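PDB 3H4X: phosphatidylinositol-specific phospholipase C1 from Streptomyces antibioticus, which belongs to the calcium-dependent phosphoinositide phospholipase C family of enzymes and is built around a closed barrel of eight parallel strands. Local coordinates for residues 233-238 / 257-262; 280-285 / 316-321; 125-130 / 190-195; 211-216 / 229-234. All blocks are in the same frame, centred on the assembly; numbering follows the deposited sequence.

Interaction 1 (233-238 / 257-262)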
loop_
_atom_site.group_PDB
_atom_site.type_symbol
_atom_site.label_atom_id
_atom_site.label_comp_id
_atom_site.label_asym_id
_atom_site.label_seq_id
_atom_site.Cartn_x
_atom_site.Cartn_y
_atom_site.Cartn_z
ATOM N N PRO A 233 -1.807 8.145 -2.774
ATOM C CA PRO A 233 -1.698 7.630 -4.132
ATOM C C PRO A 233 -0.223 7.503 -4.498
ATOM O O PRO A 233 0.586 8.368 -4.143
ATOM C CB PRO A 233 -2.366 8.720 -4.971
ATOM C CG PRO A 233 -2.148 9.963 -4.192
ATOM C CD PRO A 233 -2.222 9.558 -2.744
ATOM N N ALA A 234 0.123 6.424 -5.189
ATOM C CA ALA A 234 1.493 6.183 -5.594
ATOM C C ALA A 234 1.653 6.338 -7.100
ATOM O O ALA A 234 0.708 6.128 -7.865
ATOM C CB ALA A 234 1.923 4.788 -5.171
ATOM N N VAL A 235 2.859 6.707 -7.519
ATOM C CA VAL A 235 3.214 6.704 -8.934
ATOM C C VAL A 235 3.742 5.314 -9.269
ATOM O O VAL A 235 4.799 4.899 -8.790
ATOM C CB VAL A 235 4.262 7.771 -9.271
ATOM C CG1 VAL A 235 4.430 7.873 -10.782
ATOM C CG2 VAL A 235 3.853 9.112 -8.677
ATOM N N HIS A 236 2.986 4.598 -10.088
ATOM C CA HIS A 236 3.231 3.189 -10.346
ATOM C C HIS A 236 3.958 3.021 -11.670
ATOM O O HIS A 236 3.529 3.554 -12.695
ATOM C CB HIS A 236 1.885 2.470 -10.356
ATOM C CG HIS A 236 1.953 1.007 -10.660
ATOM N ND1 HIS A 236 2.740 0.118 -9.959
ATOM C CD2 HIS A 236 1.267 0.272 -11.564
ATOM C CE1 HIS A 236 2.555 -1.100 -10.440
ATOM N NE2 HIS A 236 1.668 -1.032 -11.416
ATOM N N GLY A 237 5.072 2.299 -11.628
ATOM C CA GLY A 237 5.909 2.081 -12.801
ATOM C C GLY A 237 7.242 2.776 -12.613
ATOM O O GLY A 237 7.311 4.006 -12.599
ATOM N N ALA A 238 8.301 1.990 -12.444
ATOM C CA ALA A 238 9.633 2.531 -12.207
ATOM C C ALA A 238 10.060 3.401 -13.378
ATOM O O ALA A 238 9.924 3.005 -14.538
ATOM C CB ALA A 238 10.622 1.404 -12.002
ATOM N N VAL A 257 3.765 11.139 -2.884
ATOM C CA VAL A 257 4.996 10.988 -2.110
ATOM C C VAL A 257 5.359 9.514 -1.941
ATOM O O VAL A 257 6.220 9.157 -1.130
ATOM C CB VAL A 257 4.912 11.692 -0.741
ATOM C CG1 VAL A 257 4.727 13.194 -0.933
ATOM C CG2 VAL A 257 3.778 11.117 0.105
ATOM N N VAL A 258 4.686 8.670 -2.722
ATOM C CA VAL A 258 4.892 7.228 -2.726
ATOM C C VAL A 258 5.073 6.787 -4.173
ATOM O O VAL A 258 4.385 7.278 -5.071
ATOM C CB VAL A 258 3.695 6.488 -2.084
ATOM C CG1 VAL A 258 3.950 4.981 -2.033
ATOM C CG2 VAL A 258 3.419 7.047 -0.695
ATOM N N PHE A 259 6.011 5.872 -4.383
ATOM C CA PHE A 259 6.388 5.401 -5.709
ATOM C C PHE A 259 6.494 3.893 -5.634
ATOM O O PHE A 259 6.936 3.349 -4.625
ATOM C CB PHE A 259 7.714 6.032 -6.122
ATOM C CG PHE A 259 7.658 7.523 -6.173
ATOM C CD1 PHE A 259 7.425 8.177 -7.371
ATOM C CD2 PHE A 259 7.788 8.274 -5.017
ATOM C CE1 PHE A 259 7.341 9.556 -7.411
ATOM C CE2 PHE A 259 7.712 9.653 -5.052
ATOM C CZ PHE A 259 7.493 10.294 -6.254
ATOM N N ASP A 260 6.065 3.219 -6.691
ATOM C CA ASP A 260 5.897 1.775 -6.658
ATOM C C ASP A 260 6.316 1.229 -8.013
ATOM O O ASP A 260 5.755 1.615 -9.043
ATOM C CB ASP A 260 4.423 1.477 -6.369
ATOM C CG ASP A 260 4.151 0.022 -6.092
ATOM O OD1 ASP A 260 4.465 -0.814 -6.957
ATOM O OD2 ASP A 260 3.608 -0.281 -5.007
ATOM N N GLY A 261 7.316 0.354 -8.032
ATOM C CA GLY A 261 7.827 -0.135 -9.304
ATOM C C GLY A 261 8.654 -1.390 -9.156
ATOM O O GLY A 261 8.981 -1.817 -8.050
ATOM N N ASP A 262 9.003 -1.973 -10.296
ATOM C CA ASP A 262 9.709 -3.243 -10.365
ATOM C C ASP A 262 11.133 -3.153 -9.808
ATOM O O ASP A 262 11.927 -2.309 -10.237
ATOM C CB ASP A 262 9.742 -3.691 -11.824
ATOM C CG ASP A 262 10.463 -4.994 -12.012
ATOM O OD1 ASP A 262 9.964 -6.021 -11.512
ATOM O OD2 ASP A 262 11.532 -4.984 -12.659
HETATM O O HOH W 1 1.162 10.152 -2.107
HETATM O O HOH W 2 7.939 -0.831 -12.702
#
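V235 and F259 pair in the middle of the parallel contact between strands 232-236 and 258-262. The backbone of V235 is held at both ends: its N donates to V258 O (2.9 Å), and its O accepts from D260 N (3.0 Å). On the outer face of the sheet the two side chains run side by side. V235 CG2, placed beside its own backbone N by a chi1 of -171°, rests 3.7 Å from F259 CE1, while V235 CB lies equally close to CD1 of the same ring. The other face is closed as well, with A234 CB against V258 CG1 at 3.7 Å; D260 rises there too and sends OD2 to a salt bridge with K127. Toward the C-terminal ends the contact opens. G237 N still makes a straight bond to D260 O (2.8 Å, 164° at the hydrogen), but G237 then takes a phi of 113° and the chain turns off the strand. Past this point a water replaces direct pairing, accepting from both A238 N and D262 N in a partly exposed region. A second water joins P233 O to V257 N at the opposite, buried end. In the barrel wall, strand 189-195 flanks this pair beside 232-236 and strand 282-286 beside 258-262, while helix 209-222 packs on P233 through Y213 and L217.

Interaction 2 (280-285 / 316-321)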
loop_
_atom_site.group_PDB
_atom_site.type_symbol
_atom_site.label_atom_id
_atom_site.label_comp_id
_atom_site.label_asym_id
_atom_site.label_seq_id
_atom_site.Cartn_x
_atom_site.Cartn_y
_atom_site.Cartn_z
ATOM N N HIS A 280 12.761 11.687 1.287
ATOM C CA HIS A 280 11.916 10.973 2.249
ATOM C C HIS A 280 10.649 10.386 1.629
ATOM O O HIS A 280 9.659 10.145 2.324
ATOM C CB HIS A 280 11.573 11.860 3.448
ATOM C CG HIS A 280 12.758 12.567 4.024
ATOM N ND1 HIS A 280 13.910 11.907 4.395
ATOM C CD2 HIS A 280 12.978 13.880 4.275
ATOM C CE1 HIS A 280 14.785 12.782 4.858
ATOM N NE2 HIS A 280 14.245 13.986 4.794
ATOM N N TYR A 281 10.681 10.147 0.322
ATOM C CA TYR A 281 9.563 9.491 -0.346
ATOM C C TYR A 281 9.595 7.999 -0.057
ATOM O O TYR A 281 10.662 7.414 0.113
ATOM C CB TYR A 281 9.634 9.695 -1.857
ATOM C CG TYR A 281 9.635 11.134 -2.321
ATOM C CD1 TYR A 281 8.972 12.127 -1.611
ATOM C CD2 TYR A 281 10.271 11.488 -3.502
ATOM C CE1 TYR A 281 8.966 13.444 -2.056
ATOM C CE2 TYR A 281 10.271 12.789 -3.956
ATOM C CZ TYR A 281 9.619 13.762 -3.236
ATOM O OH TYR A 281 9.648 15.051 -3.716
ATOM N N LEU A 282 8.422 7.375 -0.022
ATOM C CA LEU A 282 8.359 5.927 0.131
ATOM C C LEU A 282 8.541 5.261 -1.220
ATOM O O LEU A 282 7.903 5.645 -2.198
ATOM C CB LEU A 282 7.040 5.492 0.765
ATOM C CG LEU A 282 6.747 6.096 2.139
ATOM C CD1 LEU A 282 5.455 5.527 2.703
ATOM C CD2 LEU A 282 7.900 5.875 3.112
ATOM N N LEU A 283 9.417 4.264 -1.266
ATOM C CA LEU A 283 9.734 3.562 -2.502
ATOM C C LEU A 283 9.431 2.076 -2.334
ATOM O O LEU A 283 10.121 1.367 -1.602
ATOM C CB LEU A 283 11.207 3.774 -2.863
ATOM C CG LEU A 283 11.700 3.188 -4.188
ATOM C CD1 LEU A 283 10.867 3.685 -5.358
ATOM C CD2 LEU A 283 13.166 3.511 -4.403
ATOM N N ILE A 284 8.375 1.610 -2.992
ATOM C CA ILE A 284 7.996 0.200 -2.951
ATOM C C ILE A 284 8.594 -0.504 -4.160
ATOM O O ILE A 284 8.326 -0.115 -5.302
ATOM C CB ILE A 284 6.455 0.003 -2.974
ATOM C CG1 ILE A 284 5.793 0.499 -1.685
ATOM C CG2 ILE A 284 6.111 -1.468 -3.159
ATOM C CD1 ILE A 284 5.840 1.986 -1.476
ATOM N N MET A 285 9.399 -1.535 -3.907
ATOM C CA MET A 285 10.014 -2.318 -4.971
ATOM C C MET A 285 9.370 -3.696 -5.040
ATOM O O MET A 285 9.477 -4.498 -4.108
ATOM C CB MET A 285 11.519 -2.448 -4.760
ATOM C CG MET A 285 12.261 -1.128 -4.762
ATOM S SD MET A 285 14.008 -1.404 -5.078
ATOM C CE MET A 285 14.647 0.270 -5.013
ATOM N N HIS A 316 17.961 1.846 -1.509
ATOM C CA HIS A 316 17.010 2.877 -1.076
ATOM C C HIS A 316 15.533 2.506 -1.139
ATOM O O HIS A 316 14.673 3.378 -1.078
ATOM C CB HIS A 316 17.263 4.190 -1.817
ATOM C CG HIS A 316 18.684 4.653 -1.739
ATOM N ND1 HIS A 316 19.213 5.257 -0.616
ATOM C CD2 HIS A 316 19.692 4.585 -2.640
ATOM C CE1 HIS A 316 20.485 5.543 -0.833
ATOM N NE2 HIS A 316 20.800 5.144 -2.053
ATOM N N ALA A 317 15.228 1.220 -1.229
ATOM C CA ALA A 317 13.840 0.790 -1.117
ATOM C C ALA A 317 13.302 1.107 0.276
ATOM O O ALA A 317 14.037 1.036 1.266
ATOM C CB ALA A 317 13.722 -0.699 -1.388
ATOM N N SER A 318 12.021 1.458 0.351
ATOM C CA SER A 318 11.305 1.470 1.626
ATOM C C SER A 318 10.698 0.101 1.897
ATOM O O SER A 318 10.633 -0.342 3.045
ATOM C CB SER A 318 10.180 2.499 1.616
ATOM O OG SER A 318 10.680 3.807 1.445
ATOM N N PHE A 319 10.231 -0.560 0.841
ATOM C CA PHE A 319 9.632 -1.883 0.958
ATOM C C PHE A 319 10.141 -2.768 -0.164
ATOM O O PHE A 319 10.310 -2.308 -1.292
ATOM C CB PHE A 319 8.105 -1.819 0.849
ATOM C CG PHE A 319 7.443 -0.977 1.897
ATOM C CD1 PHE A 319 6.980 -1.544 3.073
ATOM C CD2 PHE A 319 7.260 0.383 1.698
ATOM C CE1 PHE A 319 6.355 -0.767 4.029
ATOM C CE2 PHE A 319 6.633 1.163 2.654
ATOM C CZ PHE A 319 6.185 0.588 3.820
ATOM N N ALA A 320 10.381 -4.036 0.157
ATOM C CA ALA A 320 10.650 -5.061 -0.838
ATOM C C ALA A 320 9.496 -6.055 -0.761
ATOM O O ALA A 320 9.209 -6.581 0.316
ATOM C CB ALA A 320 11.963 -5.759 -0.533
ATOM N N THR A 321 8.826 -6.312 -1.880
ATOM C CA THR A 321 7.695 -7.236 -1.855
ATOM C C THR A 321 7.885 -8.432 -2.773
ATOM O O THR A 321 8.533 -8.341 -3.821
ATOM C CB THR A 321 6.343 -6.534 -2.151
ATOM O OG1 THR A 321 6.178 -6.347 -3.562
ATOM C CG2 THR A 321 6.270 -5.187 -1.451
#
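The contact between 280-285 and 316-321 is a parallel strand pairing in the wall of a TIM-type beta-alpha barrel. It joins the two strands of a beta-alpha-beta unit made of strand 282-286, helix 302-314 and strand 319-322. H316, with a positive phi of 78°, is the C-prime residue of the Schellman motif that ends the helix, and two residues bring the chain from there into the second strand. In the regular part, M285 N donates to F319 O (2.9 Å) and M285 O accepts from T321 N (2.9 Å). I284 and F319 stand side by side on the face that looks into the barrel, I284 CG1 lying 3.7 Å from F319 CD2. Farther along this face I284 CG2 reaches T321 CG2. M285 points to the outer face, where its side chain, extended beyond CG, runs past the methyl of A317; its CG comes to 3.7 Å from A317 CB, and helix 263-266 also touches this methionine. The entry to the pairing is irregular. L283 O takes two donors, F319 N from a position tilted out of the carbonyl plane and S318 N in that plane, on a lone pair. The amide of the same residue is served by a side chain: with chi1 at -62°, S318 OG sits beside its own backbone N and accepts a nearly linear bond from L283 N, at 3.0 Å and 168°.

Interaction 3 (125-130 / 190-195). With EOH (ethanol), chain T.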
loop_
_atom_site.group_PDB
_atom_site.type_symbol
_atom_site.label_atom_id
_atom_site.label_comp_id
_atom_site.label_asym_id
_atom_site.label_seq_id
_atom_site.Cartn_x
_atom_site.Cartn_y
_atom_site.Cartn_z
ATOM N N LEU A 125 1.242 -1.146 6.173
ATOM C CA LEU A 125 0.800 -0.500 4.950
ATOM C C LEU A 125 -0.059 -1.472 4.162
ATOM O O LEU A 125 0.387 -2.574 3.823
ATOM C CB LEU A 125 2.006 -0.069 4.113
ATOM C CG LEU A 125 1.701 0.570 2.753
ATOM C CD1 LEU A 125 0.838 1.819 2.902
ATOM C CD2 LEU A 125 2.986 0.894 1.996
ATOM N N LEU A 126 -1.298 -1.071 3.901
ATOM C CA LEU A 126 -2.172 -1.814 3.005
ATOM C C LEU A 126 -2.028 -1.220 1.623
ATOM O O LEU A 126 -2.438 -0.077 1.378
ATOM C CB LEU A 126 -3.632 -1.700 3.432
ATOM C CG LEU A 126 -4.022 -2.404 4.724
ATOM C CD1 LEU A 126 -3.406 -3.789 4.786
ATOM C CD2 LEU A 126 -3.578 -1.564 5.903
ATOM N N LYS A 127 -1.425 -1.984 0.726
ATOM C CA LYS A 127 -1.285 -1.551 -0.642
ATOM C C LYS A 127 -2.497 -2.030 -1.405
ATOM O O LYS A 127 -2.774 -3.228 -1.462
ATOM C CB LYS A 127 -0.018 -2.125 -1.255
ATOM C CG LYS A 127 0.093 -1.889 -2.744
ATOM C CD LYS A 127 1.393 -2.429 -3.284
ATOM C CE LYS A 127 1.363 -2.500 -4.795
ATOM N NZ LYS A 127 2.685 -2.902 -5.348
ATOM N N ILE A 128 -3.222 -1.085 -1.983
ATOM C CA ILE A 128 -4.443 -1.394 -2.689
ATOM C C ILE A 128 -4.236 -1.164 -4.174
ATOM O O ILE A 128 -3.961 -0.037 -4.603
ATOM C CB ILE A 128 -5.578 -0.474 -2.226
ATOM C CG1 ILE A 128 -5.689 -0.473 -0.696
ATOM C CG2 ILE A 128 -6.876 -0.820 -2.949
ATOM C CD1 ILE A 128 -6.016 -1.799 -0.097
ATOM N N GLU A 129 -4.355 -2.228 -4.960
ATOM C CA GLU A 129 -4.439 -2.068 -6.400
ATOM C C GLU A 129 -5.907 -1.996 -6.776
ATOM O O GLU A 129 -6.667 -2.945 -6.545
ATOM C CB GLU A 129 -3.756 -3.219 -7.145
ATOM C CG GLU A 129 -3.894 -3.080 -8.662
ATOM C CD GLU A 129 -3.205 -4.179 -9.455
ATOM O OE1 GLU A 129 -2.159 -4.692 -9.006
ATOM O OE2 GLU A 129 -3.701 -4.514 -10.553
ATOM N N MET A 130 -6.312 -0.864 -7.340
ATOM C CA MET A 130 -7.674 -0.696 -7.817
ATOM C C MET A 130 -7.725 -1.305 -9.211
ATOM O O MET A 130 -7.460 -0.627 -10.210
ATOM C CB MET A 130 -8.046 0.785 -7.854
ATOM C CG MET A 130 -7.976 1.485 -6.506
ATOM S SD MET A 130 -9.067 0.765 -5.266
ATOM C CE MET A 130 -10.494 0.420 -6.288
ATOM N N LEU A 190 -1.603 2.413 7.290
ATOM C CA LEU A 190 -1.498 3.357 6.198
ATOM C C LEU A 190 -2.012 2.664 4.948
ATOM O O LEU A 190 -2.022 1.432 4.875
ATOM C CB LEU A 190 -0.049 3.814 6.009
ATOM C CG LEU A 190 0.568 4.556 7.204
ATOM C CD1 LEU A 190 1.167 3.589 8.222
ATOM C CD2 LEU A 190 1.621 5.546 6.746
ATOM N N PHE A 191 -2.441 3.453 3.970
ATOM C CA PHE A 191 -2.935 2.911 2.716
ATOM C C PHE A 191 -2.194 3.531 1.544
ATOM O O PHE A 191 -1.958 4.740 1.524
ATOM C CB PHE A 191 -4.435 3.182 2.562
ATOM C CG PHE A 191 -5.292 2.382 3.493
ATOM C CD1 PHE A 191 -5.859 1.191 3.077
ATOM C CD2 PHE A 191 -5.530 2.816 4.784
ATOM C CE1 PHE A 191 -6.636 0.440 3.932
ATOM C CE2 PHE A 191 -6.311 2.069 5.643
ATOM C CZ PHE A 191 -6.866 0.880 5.213
ATOM N N GLU A 192 -1.837 2.692 0.578
ATOM C CA GLU A 192 -1.248 3.107 -0.694
ATOM C C GLU A 192 -2.202 2.687 -1.807
ATOM O O GLU A 192 -2.743 1.584 -1.767
ATOM C CB GLU A 192 0.099 2.404 -0.904
ATOM C CG GLU A 192 0.692 2.591 -2.299
ATOM C CD GLU A 192 1.752 1.556 -2.668
ATOM O OE1 GLU A 192 2.071 0.663 -1.849
ATOM O OE2 GLU A 192 2.263 1.641 -3.808
ATOM N N LEU A 193 -2.420 3.556 -2.788
ATOM C CA LEU A 193 -3.234 3.211 -3.950
ATOM C C LEU A 193 -2.391 3.181 -5.218
ATOM O O LEU A 193 -1.624 4.113 -5.471
ATOM C CB LEU A 193 -4.337 4.254 -4.146
ATOM C CG LEU A 193 -5.546 4.167 -3.219
ATOM C CD1 LEU A 193 -6.311 5.481 -3.183
ATOM C CD2 LEU A 193 -6.464 3.031 -3.654
ATOM N N ILE A 194 -2.534 2.127 -6.019
ATOM C CA ILE A 194 -2.003 2.130 -7.383
ATOM C C ILE A 194 -3.101 1.797 -8.380
ATOM O O ILE A 194 -4.090 1.141 -8.034
ATOM C CB ILE A 194 -0.816 1.150 -7.593
ATOM C CG1 ILE A 194 -1.226 -0.301 -7.322
ATOM C CG2 ILE A 194 0.387 1.564 -6.762
ATOM C CD1 ILE A 194 -0.280 -1.319 -7.944
ATOM N N PRO A 195 -2.936 2.259 -9.630
ATOM C CA PRO A 195 -3.863 1.881 -10.686
ATOM C C PRO A 195 -3.746 0.393 -10.984
ATOM O O PRO A 195 -2.711 -0.226 -10.708
ATOM C CB PRO A 195 -3.390 2.703 -11.895
ATOM C CG PRO A 195 -2.522 3.772 -11.342
ATOM C CD PRO A 195 -1.890 3.172 -10.117
HETATM C C1 EOH T . 2.438 -3.505 -8.464
HETATM C C2 EOH T . 2.317 -3.955 -9.918
HETATM O O EOH T . 2.200 -4.549 -7.542
#
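Five backbone hydrogen bonds tie 125-130 to 190-195. The shortest runs from I128 N to E192 O (2.7 Å), and the row includes L126 N to L190 O (2.8 Å) and I194 N to I128 O (3.0 Å). All five are nearly straight, although the strands spread slightly toward M130 and P195. On the inner face K127 extends fully and its NZ forms a salt bridge with D260 OD2 and a hydrogen bond to the O of a bound ethanol (2.8 Å). E192 lies alongside this lysine rather than meeting its charge: E192 OE1 rests 3.4 Å from K127 CG, against the methylenes, and is buried with no polar partner. I194 crosses the lysine chain near its end. Its chi1 of 61° sets CG1 between the backbone N and the carbonyl carbon, and CD1 arrives 3.7 Å from K127 CE, also touching the ethanol. These are neighbouring strands of the parallel barrel characteristic of TIM-type folds; K127, E192 and I194 line its interior, whereas the alternate residues face the surrounding helices and loops. E129, extended on the inner face, carries OE2 to K131 and the backbone N of T197. On the outer side L126 lies along F191, with L126 CD2 over one face of the ring near its rim and I128 CG1 at the ring edge. Farther on, M130 CG meets L193 CD2 at 3.6 Å, and the chain bends beyond it, with SD still close to the same methyl, near where helix 209-222 covers both residues.

Interaction 4 (211-216 / 229-234)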
loop_
_atom_site.group_PDB
_atom_site.type_symbol
_atom_site.label_atom_id
_atom_site.label_comp_id
_atom_site.label_asym_id
_atom_site.label_seq_id
_atom_site.Cartn_x
_atom_site.Cartn_y
_atom_site.Cartn_z
ATOM N N VAL A 211 -4.362 9.713 -10.944
ATOM C CA VAL A 211 -4.813 11.071 -11.200
ATOM C C VAL A 211 -6.119 11.365 -10.468
ATOM O O VAL A 211 -6.309 12.454 -9.940
ATOM C CB VAL A 211 -4.976 11.326 -12.718
ATOM C CG1 VAL A 211 -5.753 12.616 -12.984
ATOM C CG2 VAL A 211 -3.615 11.347 -13.398
ATOM N N GLU A 212 -7.019 10.389 -10.428
ATOM C CA GLU A 212 -8.302 10.600 -9.780
ATOM C C GLU A 212 -8.133 10.832 -8.281
ATOM O O GLU A 212 -8.714 11.762 -7.721
ATOM C CB GLU A 212 -9.248 9.431 -10.041
ATOM C CG GLU A 212 -10.651 9.690 -9.550
ATOM C CD GLU A 212 -11.660 8.681 -10.059
ATOM O OE1 GLU A 212 -11.291 7.820 -10.884
ATOM O OE2 GLU A 212 -12.830 8.758 -9.632
ATOM N N TYR A 213 -7.346 9.990 -7.620
ATOM C CA TYR A 213 -7.201 10.149 -6.179
ATOM C C TYR A 213 -6.323 11.347 -5.797
ATOM O O TYR A 213 -6.629 12.073 -4.854
ATOM C CB TYR A 213 -6.734 8.858 -5.498
ATOM C CG TYR A 213 -6.982 8.889 -4.007
ATOM C CD1 TYR A 213 -8.194 8.465 -3.469
ATOM C CD2 TYR A 213 -6.023 9.386 -3.138
ATOM C CE1 TYR A 213 -8.431 8.515 -2.100
ATOM C CE2 TYR A 213 -6.246 9.438 -1.779
ATOM C CZ TYR A 213 -7.447 9.007 -1.264
ATOM O OH TYR A 213 -7.645 9.075 0.095
ATOM N N ALA A 214 -5.251 11.577 -6.546
ATOM C CA ALA A 214 -4.425 12.753 -6.302
ATOM C C ALA A 214 -5.234 14.035 -6.498
ATOM O O ALA A 214 -5.093 14.989 -5.735
ATOM C CB ALA A 214 -3.197 12.754 -7.192
ATOM N N GLY A 215 -6.083 14.053 -7.519
ATOM C CA GLY A 215 -6.959 15.200 -7.750
ATOM C C GLY A 215 -7.918 15.417 -6.593
ATOM O O GLY A 215 -8.216 16.549 -6.208
ATOM N N HIS A 216 -8.394 14.313 -6.032
ATOM C CA HIS A 216 -9.238 14.325 -4.849
ATOM C C HIS A 216 -8.517 14.965 -3.656
ATOM O O HIS A 216 -9.090 15.804 -2.961
ATOM C CB HIS A 216 -9.677 12.884 -4.579
ATOM C CG HIS A 216 -10.296 12.653 -3.240
ATOM N ND1 HIS A 216 -11.526 13.157 -2.879
ATOM C CD2 HIS A 216 -9.878 11.898 -2.196
ATOM C CE1 HIS A 216 -11.824 12.750 -1.658
ATOM N NE2 HIS A 216 -10.840 11.983 -1.223
ATOM N N SER A 229 -9.108 12.551 4.315
ATOM C CA SER A 229 -8.469 11.610 3.384
ATOM C C SER A 229 -7.860 10.428 4.135
ATOM O O SER A 229 -7.533 10.539 5.317
ATOM C CB SER A 229 -7.394 12.310 2.545
ATOM O OG SER A 229 -6.309 12.742 3.346
ATOM N N THR A 230 -7.688 9.305 3.443
ATOM C CA THR A 230 -7.237 8.089 4.116
ATOM C C THR A 230 -6.068 7.366 3.459
ATOM O O THR A 230 -5.520 6.446 4.059
ATOM C CB THR A 230 -8.383 7.057 4.273
ATOM O OG1 THR A 230 -8.787 6.585 2.979
ATOM C CG2 THR A 230 -9.572 7.659 5.014
ATOM N N ALA A 231 -5.693 7.757 2.243
ATOM C CA ALA A 231 -4.722 6.980 1.474
ATOM C C ALA A 231 -3.733 7.850 0.714
ATOM O O ALA A 231 -4.029 8.996 0.366
ATOM C CB ALA A 231 -5.444 6.052 0.509
ATOM N N PHE A 232 -2.565 7.279 0.445
ATOM C CA PHE A 232 -1.537 7.925 -0.352
ATOM C C PHE A 232 -1.517 7.329 -1.755
ATOM O O PHE A 232 -1.247 6.141 -1.921
ATOM C CB PHE A 232 -0.178 7.706 0.301
ATOM C CG PHE A 232 -0.026 8.397 1.620
ATOM C CD1 PHE A 232 0.498 9.677 1.681
ATOM C CD2 PHE A 232 -0.405 7.777 2.801
ATOM C CE1 PHE A 232 0.643 10.328 2.887
ATOM C CE2 PHE A 232 -0.265 8.426 4.015
ATOM C CZ PHE A 232 0.263 9.701 4.057
ATOM N N PRO A 233 -1.807 8.145 -2.774
ATOM C CA PRO A 233 -1.698 7.630 -4.132
ATOM C C PRO A 233 -0.223 7.503 -4.498
ATOM O O PRO A 233 0.586 8.368 -4.143
ATOM C CB PRO A 233 -2.366 8.720 -4.971
ATOM C CG PRO A 233 -2.148 9.963 -4.192
ATOM C CD PRO A 233 -2.222 9.558 -2.744
ATOM N N ALA A 234 0.123 6.424 -5.189
ATOM C CA ALA A 234 1.493 6.183 -5.594
ATOM C C ALA A 234 1.653 6.338 -7.100
ATOM O O ALA A 234 0.708 6.128 -7.865
ATOM C CB ALA A 234 1.923 4.788 -5.171
#
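Y213 carries most of the contact between the helical residues 211-216 and the chain 229-234. Its CB is directed toward 229-234, and CG lies anti to the backbone N (chi1 -163°), sending the ring outward from the helix. Along one side of the ring CD2 meets P233 CD at 3.8 Å, with the proline carbon at the ring edge, near its plane; the two side chains cross at about a right angle. On the other side CD1 packs against L193 of strand 189-195. Beyond CD2, CE2 approaches A231 O to 3.1 Å, and this carbonyl oxygen is buried without a hydrogen-bond partner. CZ lies 4.0 Å from A231 CB. At the tip, OH receives a weak, bent bond from A231 N (3.2 Å, 135°). A firmer anchor for the hydroxyl is D146 of helix 142-153, whose OD1 also bonds T230 OG1 and whose OD2 bonds H216 NE2; this one carboxylate thus links the helix to the loop leading into the strand. H216 CD2 covers one face of the tyrosine ring, 3.7 Å above its plane and shifted toward the rim. Beside the tyrosine, A214 CB touches P233 CG at 4.2 Å, a lighter contact that continues the seam. E212 and H216, on the same helix, border with P142 a pocket holding an acetyl group. The packing is that of a barrel beta-alpha-beta unit, strand 189-195, helix 209-222, strand 232-236, with its helix laid against the strand that follows.

How the interactions relate
Along the chain the order is interaction 3, 4, 1, 2, which is also the order in which they follow the barrel wall. Interaction 4 shares P233 and A234 with interaction 1, and its strand pairs with 189-195 of interaction 3; interactions 1 and 2 meet where strands 258-262 and 282-286 are neighbours. Centres of successive contacts lie about 9 to 13 Å apart, whereas interactions 2 and 4 are about 18 Å apart and do not touch. Interactions 2 and 3 meet across the barrel interior, F319 CZ lying 3.7 Å from L125 CD2. Three contacts therefore build the wall and core of one barrel, and interaction 4 fastens an outer helix to it.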